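Local coordinates for protein 6-aminohexanoate-dimer hydrolase (Bacillus anthracis, PDB 4GB7) that probably hydrolyses the amide bond of the 6-aminohexanoate dimer or a related compound, as a serine hydrolase of the beta-lactamase clan, at residues K45-D50 against N216-D221; I281-N286 against A307-R312. All blocks are in the same frame, centred on the assembly; numbering follows the deposited sequence. Where two conformers were deposited one is given.

Contact 1 (K45-D50 against N216-D221)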
loop_
_atom_site.group_PDB
_atom_site.type_symbol
_atom_site.label_atom_id
_atom_site.label_comp_id
_atom_site.label_asym_id
_atom_site.label_seq_id
_atom_site.Cartn_x
_atom_site.Cartn_y
_atom_site.Cartn_z
ATOM N N LYS A 45 -6.011 -20.839 -7.649
ATOM C CA LYS A 45 -4.785 -21.151 -8.366
ATOM C C LYS A 45 -4.350 -20.005 -9.257
ATOM O O LYS A 45 -3.162 -19.672 -9.273
ATOM C CB LYS A 45 -4.907 -22.464 -9.180
ATOM C CG LYS A 45 -3.562 -23.100 -9.477
ATOM C CD LYS A 45 -3.614 -24.423 -10.268
ATOM C CE LYS A 45 -4.691 -25.403 -9.798
ATOM N NZ LYS A 45 -6.072 -25.043 -10.254
ATOM N N ASN A 46 -5.316 -19.368 -9.933
ATOM C CA ASN A 46 -5.038 -18.467 -11.020
ATOM C C ASN A 46 -5.337 -16.968 -10.840
ATOM O O ASN A 46 -5.061 -16.199 -11.752
ATOM C CB ASN A 46 -5.720 -18.948 -12.321
ATOM C CG ASN A 46 -7.242 -18.715 -12.344
ATOM O OD1 ASN A 46 -7.809 -18.005 -11.496
ATOM N ND2 ASN A 46 -7.910 -19.323 -13.325
ATOM N N TRP A 47 -5.856 -16.564 -9.676
ATOM C CA TRP A 47 -6.368 -15.227 -9.511
ATOM C C TRP A 47 -5.328 -14.142 -9.693
ATOM O O TRP A 47 -5.698 -13.012 -9.997
ATOM C CB TRP A 47 -7.072 -15.052 -8.185
ATOM C CG TRP A 47 -6.198 -15.080 -6.986
ATOM C CD1 TRP A 47 -5.734 -16.187 -6.304
ATOM C CD2 TRP A 47 -5.595 -13.946 -6.339
ATOM N NE1 TRP A 47 -4.941 -15.808 -5.229
ATOM C CE2 TRP A 47 -4.813 -14.467 -5.218
ATOM C CE3 TRP A 47 -5.664 -12.589 -6.526
ATOM C CZ2 TRP A 47 -4.128 -13.639 -4.366
ATOM C CZ3 TRP A 47 -4.970 -11.764 -5.651
ATOM C CH2 TRP A 47 -4.207 -12.283 -4.604
ATOM N N LEU A 48 -4.057 -14.485 -9.501
ATOM C CA LEU A 48 -2.930 -13.576 -9.623
ATOM C C LEU A 48 -2.340 -13.495 -11.009
ATOM O O LEU A 48 -1.378 -12.728 -11.265
ATOM C CB LEU A 48 -1.813 -14.024 -8.689
ATOM C CG LEU A 48 -2.110 -13.796 -7.234
ATOM C CD1 LEU A 48 -0.947 -14.394 -6.446
ATOM C CD2 LEU A 48 -2.307 -12.311 -6.923
ATOM N N ASP A 49 -2.888 -14.273 -11.922
ATOM C CA ASP A 49 -2.312 -14.394 -13.254
ATOM C C ASP A 49 -3.171 -13.598 -14.219
ATOM O O ASP A 49 -4.382 -13.507 -14.026
ATOM C CB ASP A 49 -2.312 -15.855 -13.705
ATOM C CG ASP A 49 -1.423 -16.736 -12.896
ATOM O OD1 ASP A 49 -0.376 -16.274 -12.385
ATOM O OD2 ASP A 49 -1.799 -17.927 -12.796
ATOM N N ASP A 50 -2.539 -13.071 -15.266
ATOM C CA ASP A 50 -3.269 -12.510 -16.375
ATOM C C ASP A 50 -4.002 -13.654 -17.095
ATOM O O ASP A 50 -3.398 -14.703 -17.343
ATOM C CB ASP A 50 -2.318 -11.821 -17.379
ATOM C CG ASP A 50 -3.074 -11.018 -18.416
ATOM O OD1 ASP A 50 -3.722 -10.001 -18.050
ATOM O OD2 ASP A 50 -3.004 -11.385 -19.624
ATOM N N ASN A 216 -5.631 -18.486 3.214
ATOM C CA ASN A 216 -6.436 -19.435 2.481
ATOM C C ASN A 216 -6.869 -18.949 1.099
ATOM O O ASN A 216 -7.956 -19.298 0.643
ATOM C CB ASN A 216 -7.671 -19.852 3.305
ATOM C CG ASN A 216 -8.304 -21.131 2.790
ATOM O OD1 ASN A 216 -7.609 -22.011 2.303
ATOM N ND2 ASN A 216 -9.625 -21.234 2.897
ATOM N N ILE A 217 -6.053 -18.117 0.450
ATOM C CA ILE A 217 -6.430 -17.597 -0.874
ATOM C C ILE A 217 -5.447 -18.043 -1.956
ATOM O O ILE A 217 -5.529 -17.585 -3.097
ATOM C CB ILE A 217 -6.660 -16.055 -0.890
ATOM C CG1 ILE A 217 -5.384 -15.248 -0.657
ATOM C CG2 ILE A 217 -7.726 -15.651 0.109
ATOM C CD1 ILE A 217 -5.580 -13.743 -0.862
ATOM N N LEU A 218 -4.501 -18.910 -1.579
ATOM C CA LEU A 218 -3.791 -19.774 -2.547
ATOM C C LEU A 218 -4.095 -21.224 -2.183
ATOM O O LEU A 218 -4.526 -21.512 -1.067
ATOM C CB LEU A 218 -2.292 -19.533 -2.551
ATOM C CG LEU A 218 -1.838 -18.219 -3.201
ATOM C CD1 LEU A 218 -0.357 -17.979 -2.959
ATOM C CD2 LEU A 218 -2.193 -18.239 -4.686
ATOM N N PRO A 219 -3.883 -22.156 -3.125
ATOM C CA PRO A 219 -4.320 -23.534 -2.876
ATOM C C PRO A 219 -3.454 -24.235 -1.834
ATOM O O PRO A 219 -2.210 -24.184 -1.923
ATOM C CB PRO A 219 -4.129 -24.210 -4.224
ATOM C CG PRO A 219 -4.146 -23.098 -5.194
ATOM C CD PRO A 219 -3.439 -21.991 -4.507
ATOM N N ARG A 220 -4.102 -24.896 -0.879
ATOM C CA ARG A 220 -3.360 -25.676 0.105
ATOM C C ARG A 220 -3.456 -27.126 -0.350
ATOM O O ARG A 220 -4.542 -27.686 -0.395
ATOM C CB ARG A 220 -3.933 -25.509 1.499
ATOM C CG ARG A 220 -3.839 -24.125 2.093
ATOM C CD ARG A 220 -4.743 -23.946 3.315
ATOM N NE ARG A 220 -4.556 -22.648 3.987
ATOM C CZ ARG A 220 -5.307 -22.204 4.999
ATOM N NH1 ARG A 220 -6.306 -22.957 5.467
ATOM N NH2 ARG A 220 -5.033 -21.016 5.567
ATOM N N ASP A 221 -2.322 -27.705 -0.721
ATOM C CA ASP A 221 -2.340 -29.034 -1.323
ATOM C C ASP A 221 -2.608 -30.119 -0.293
ATOM O O ASP A 221 -2.818 -29.828 0.901
ATOM C CB ASP A 221 -1.088 -29.286 -2.175
ATOM C CG ASP A 221 0.169 -29.457 -1.360
ATOM O OD1 ASP A 221 0.119 -29.740 -0.130
ATOM O OD2 ASP A 221 1.236 -29.311 -1.992
#
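K45 and P219 mark the closest backbone approach, with CA atoms 6.0 Å apart, where two irregular loops meet without any main-chain hydrogen bond between them. At this point the ring of P219 lies against the backbone of K45: P219 CG sits 3.8 Å from K45 CA, and the bond from CA to CB of K45 points away, although CB still touches P219 CG. The polar link is made by W47, whose indole NE1 donates to the main-chain carbonyl I217 O over 2.8 Å. An N-H...O angle of 127° makes this bond weak despite its short length, and the carbonyl oxygen lies oblique to the indole. The first torsion of W47 (chi1 69°) sets CG between the backbone N and the carbonyl carbon, carrying the ring toward the 216-221 loop. The segment 45-50 contains a type I beta turn from N46 to D49, closed by D49 N to N46 O at 2.9 Å, and W47 and L48 occupy its two central positions. N216 ends helix 206-214 in a Schellman motif with positive phi, after which the chain leads into I217 and L218. The contact therefore joins the loop before helix 52-56 to the loop that leaves helix 206-214 in a protein of the beta-lactamase family. Two apolar side chains flank the indole: I217 CD1 reaches W47 CZ2 at 3.8 Å, while L218 CD2 approaches W47 NE1 at 3.7 Å, the leucine crossing the tryptophan at about a right angle. In the conformer given, L48 CG lies over one face of the indole. Y212 of helix 206-214 meets the same indole edge-to-face, and F63 packs against it with the ring planes inclined at about 50°.

Contact 2 (I281-N286 against A307-R312)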
loop_
_atom_site.group_PDB
_atom_site.type_symbol
_atom_site.label_atom_id
_atom_site.label_comp_id
_atom_site.label_asym_id
_atom_site.label_seq_id
_atom_site.Cartn_x
_atom_site.Cartn_y
_atom_site.Cartn_z
ATOM N N ILE A 281 -12.411 11.913 6.666
ATOM C CA ILE A 281 -11.885 12.822 5.622
ATOM C C ILE A 281 -12.728 12.868 4.344
ATOM O O ILE A 281 -12.196 13.059 3.238
ATOM C CB ILE A 281 -10.372 12.595 5.312
ATOM C CG1 ILE A 281 -10.115 11.191 4.691
ATOM C CG2 ILE A 281 -9.532 12.726 6.612
ATOM C CD1 ILE A 281 -8.679 11.003 4.217
ATOM N N GLY A 282 -14.041 12.668 4.514
ATOM C CA GLY A 282 -15.008 12.879 3.419
ATOM C C GLY A 282 -14.979 11.816 2.344
ATOM O O GLY A 282 -15.420 12.072 1.196
HETATM N N MSE A 283 -14.527 10.617 2.697
HETATM C CA MSE A 283 -14.472 9.476 1.737
HETATM C C MSE A 283 -15.857 9.181 1.148
HETATM O O MSE A 283 -16.864 9.223 1.849
HETATM C CB MSE A 283 -14.050 8.210 2.443
HETATM C CG MSE A 283 -12.674 8.283 3.152
HETATM SE SE MSE A 283 -11.272 8.679 1.831
HETATM C CE MSE A 283 -9.862 7.841 2.858
ATOM N N GLU A 284 -15.875 8.882 -0.142
ATOM C CA GLU A 284 -17.090 8.613 -0.857
ATOM C C GLU A 284 -17.687 7.225 -0.626
ATOM O O GLU A 284 -18.912 7.058 -0.771
ATOM C CB GLU A 284 -16.798 8.727 -2.361
ATOM C CG GLU A 284 -16.654 10.103 -2.902
ATOM C CD GLU A 284 -16.297 10.014 -4.379
ATOM O OE1 GLU A 284 -17.213 9.807 -5.220
ATOM O OE2 GLU A 284 -15.113 10.137 -4.684
ATOM N N GLU A 285 -16.810 6.222 -0.410
ATOM C CA GLU A 285 -17.215 4.829 -0.318
ATOM C C GLU A 285 -16.508 4.142 0.823
ATOM O O GLU A 285 -15.459 4.610 1.320
ATOM C CB GLU A 285 -16.898 4.052 -1.622
ATOM C CG GLU A 285 -17.450 4.688 -2.908
ATOM C CD GLU A 285 -18.954 4.693 -3.069
ATOM O OE1 GLU A 285 -19.597 3.922 -2.353
ATOM O OE2 GLU A 285 -19.470 5.463 -3.966
ATOM N N ASN A 286 -17.104 3.027 1.227
ATOM C CA ASN A 286 -16.434 2.107 2.121
ATOM C C ASN A 286 -15.156 1.568 1.470
ATOM O O ASN A 286 -15.027 1.478 0.227
ATOM C CB ASN A 286 -17.341 0.919 2.491
ATOM C CG ASN A 286 -18.544 1.311 3.334
ATOM O OD1 ASN A 286 -18.568 2.346 3.985
ATOM N ND2 ASN A 286 -19.570 0.485 3.278
ATOM N N ALA A 307 -10.156 4.905 -6.008
ATOM C CA ALA A 307 -9.022 5.745 -6.367
ATOM C C ALA A 307 -9.143 7.166 -5.814
ATOM O O ALA A 307 -8.147 7.718 -5.297
ATOM C CB ALA A 307 -8.809 5.796 -7.890
ATOM N N ARG A 308 -10.334 7.763 -5.946
ATOM C CA ARG A 308 -10.543 9.077 -5.387
ATOM C C ARG A 308 -10.414 9.053 -3.869
ATOM O O ARG A 308 -9.935 10.011 -3.305
ATOM C CB ARG A 308 -11.892 9.666 -5.778
ATOM C CG ARG A 308 -11.868 10.148 -7.216
ATOM C CD ARG A 308 -13.044 11.063 -7.573
ATOM N NE ARG A 308 -14.313 10.414 -7.361
ATOM C CZ ARG A 308 -14.987 9.677 -8.247
ATOM N NH1 ARG A 308 -16.144 9.138 -7.892
ATOM N NH2 ARG A 308 -14.542 9.476 -9.488
ATOM N N ASP A 309 -10.855 7.976 -3.238
ATOM C CA ASP A 309 -10.738 7.910 -1.792
ATOM C C ASP A 309 -9.268 7.833 -1.382
ATOM O O ASP A 309 -8.860 8.468 -0.401
ATOM C CB ASP A 309 -11.564 6.755 -1.193
ATOM C CG ASP A 309 -13.073 7.095 -1.135
ATOM O OD1 ASP A 309 -13.406 8.306 -1.282
ATOM O OD2 ASP A 309 -13.910 6.213 -0.869
HETATM N N MSE A 310 -8.480 7.061 -2.093
HETATM C CA MSE A 310 -7.041 7.036 -1.848
HETATM C C MSE A 310 -6.420 8.393 -2.085
HETATM O O MSE A 310 -5.533 8.786 -1.366
HETATM C CB MSE A 310 -6.328 6.018 -2.694
HETATM C CG MSE A 310 -6.554 4.637 -2.256
HETATM SE SE MSE A 310 -5.949 4.322 -0.414
HETATM C CE MSE A 310 -4.467 5.561 -0.305
ATOM N N ALA A 311 -6.919 9.142 -3.070
ATOM C CA ALA A 311 -6.444 10.492 -3.308
ATOM C C ALA A 311 -6.739 11.441 -2.144
ATOM O O ALA A 311 -5.941 12.315 -1.821
ATOM C CB ALA A 311 -7.037 11.018 -4.586
ATOM N N ARG A 312 -7.905 11.273 -1.520
ATOM C CA ARG A 312 -8.243 12.047 -0.346
ATOM C C ARG A 312 -7.238 11.778 0.757
ATOM O O ARG A 312 -6.760 12.713 1.413
ATOM C CB ARG A 312 -9.641 11.704 0.163
ATOM C CG ARG A 312 -10.770 12.089 -0.789
ATOM C CD ARG A 312 -12.164 11.699 -0.261
ATOM N NE ARG A 312 -13.188 12.379 -1.035
ATOM C CZ ARG A 312 -13.633 11.947 -2.219
ATOM N NH1 ARG A 312 -13.219 10.790 -2.735
ATOM N NH2 ARG A 312 -14.493 12.693 -2.894
HETATM O O HOH W 1 -13.026 3.530 -0.945
#
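A salt-bridge network of E284, R308, D309 and R312 fastens the loop between helix 269-278 and strand 287-290 to the first turns of helix 307-318. R308 grips the E284 carboxylate side-on: NE donates to OE2 at 2.8 Å and NH1 to OE1 at 3.0 Å, both through syn lone pairs, with the carboxylate and guanidinium planes only 26° apart. R312 uses the anti lone pair of the same OE2, its NH1 lying 2.8 Å away; its guanidinium is turned 66° from the carboxylate, and E284 CG lies over one of its faces. With chi2 at 177°, E284 stays extended beyond CG and reaches both arginines. D309 also holds the loop backbone: OD1 accepts from E284 N at 2.8 Å and OD2 from E285 N at 2.9 Å, one carboxylate spanning two successive amides. Within the helix, R312 NH1 adds a weak salt-bridge bond to D309 OD1 at 2.9 Å. A water lies within hydrogen-bonding distance of both D309 OD2 and N286 O. Beside the D309 carboxylate, the selenium of selenomethionine M283 lies 3.6 Å from D309 CB. R308 NH2 has further salt bridges to E132 and E124, and R312 NH2 bonds A77 O. R308 and R312 probably offset the like charges of E284 and D309, R312 touching both, and the two amides further stabilise D309; both carboxylates are therefore likely to be ionised.

Contact 1 closes before contact 2 opens along the chain. Their centres lie 29 Å apart and their nearest atoms about 17 Å, so they do not touch. The centre of contact 1 lies about 21 Å, and that of contact 2 about 15 Å, from the centre of the chain. Antiparallel neighbours 287-290 and 303-305, in the four-stranded sheet, lie between the segments of contact 2, whose helix 307-318 packs on strands 110-117 and 387-393 of the five-stranded sheet. A salt bridge runs from R220 of segment 216-221 to E293, in the chain after strand 287-290. The contacts thus join separate loops, one to a helix exit and one to a sheet-backed helix.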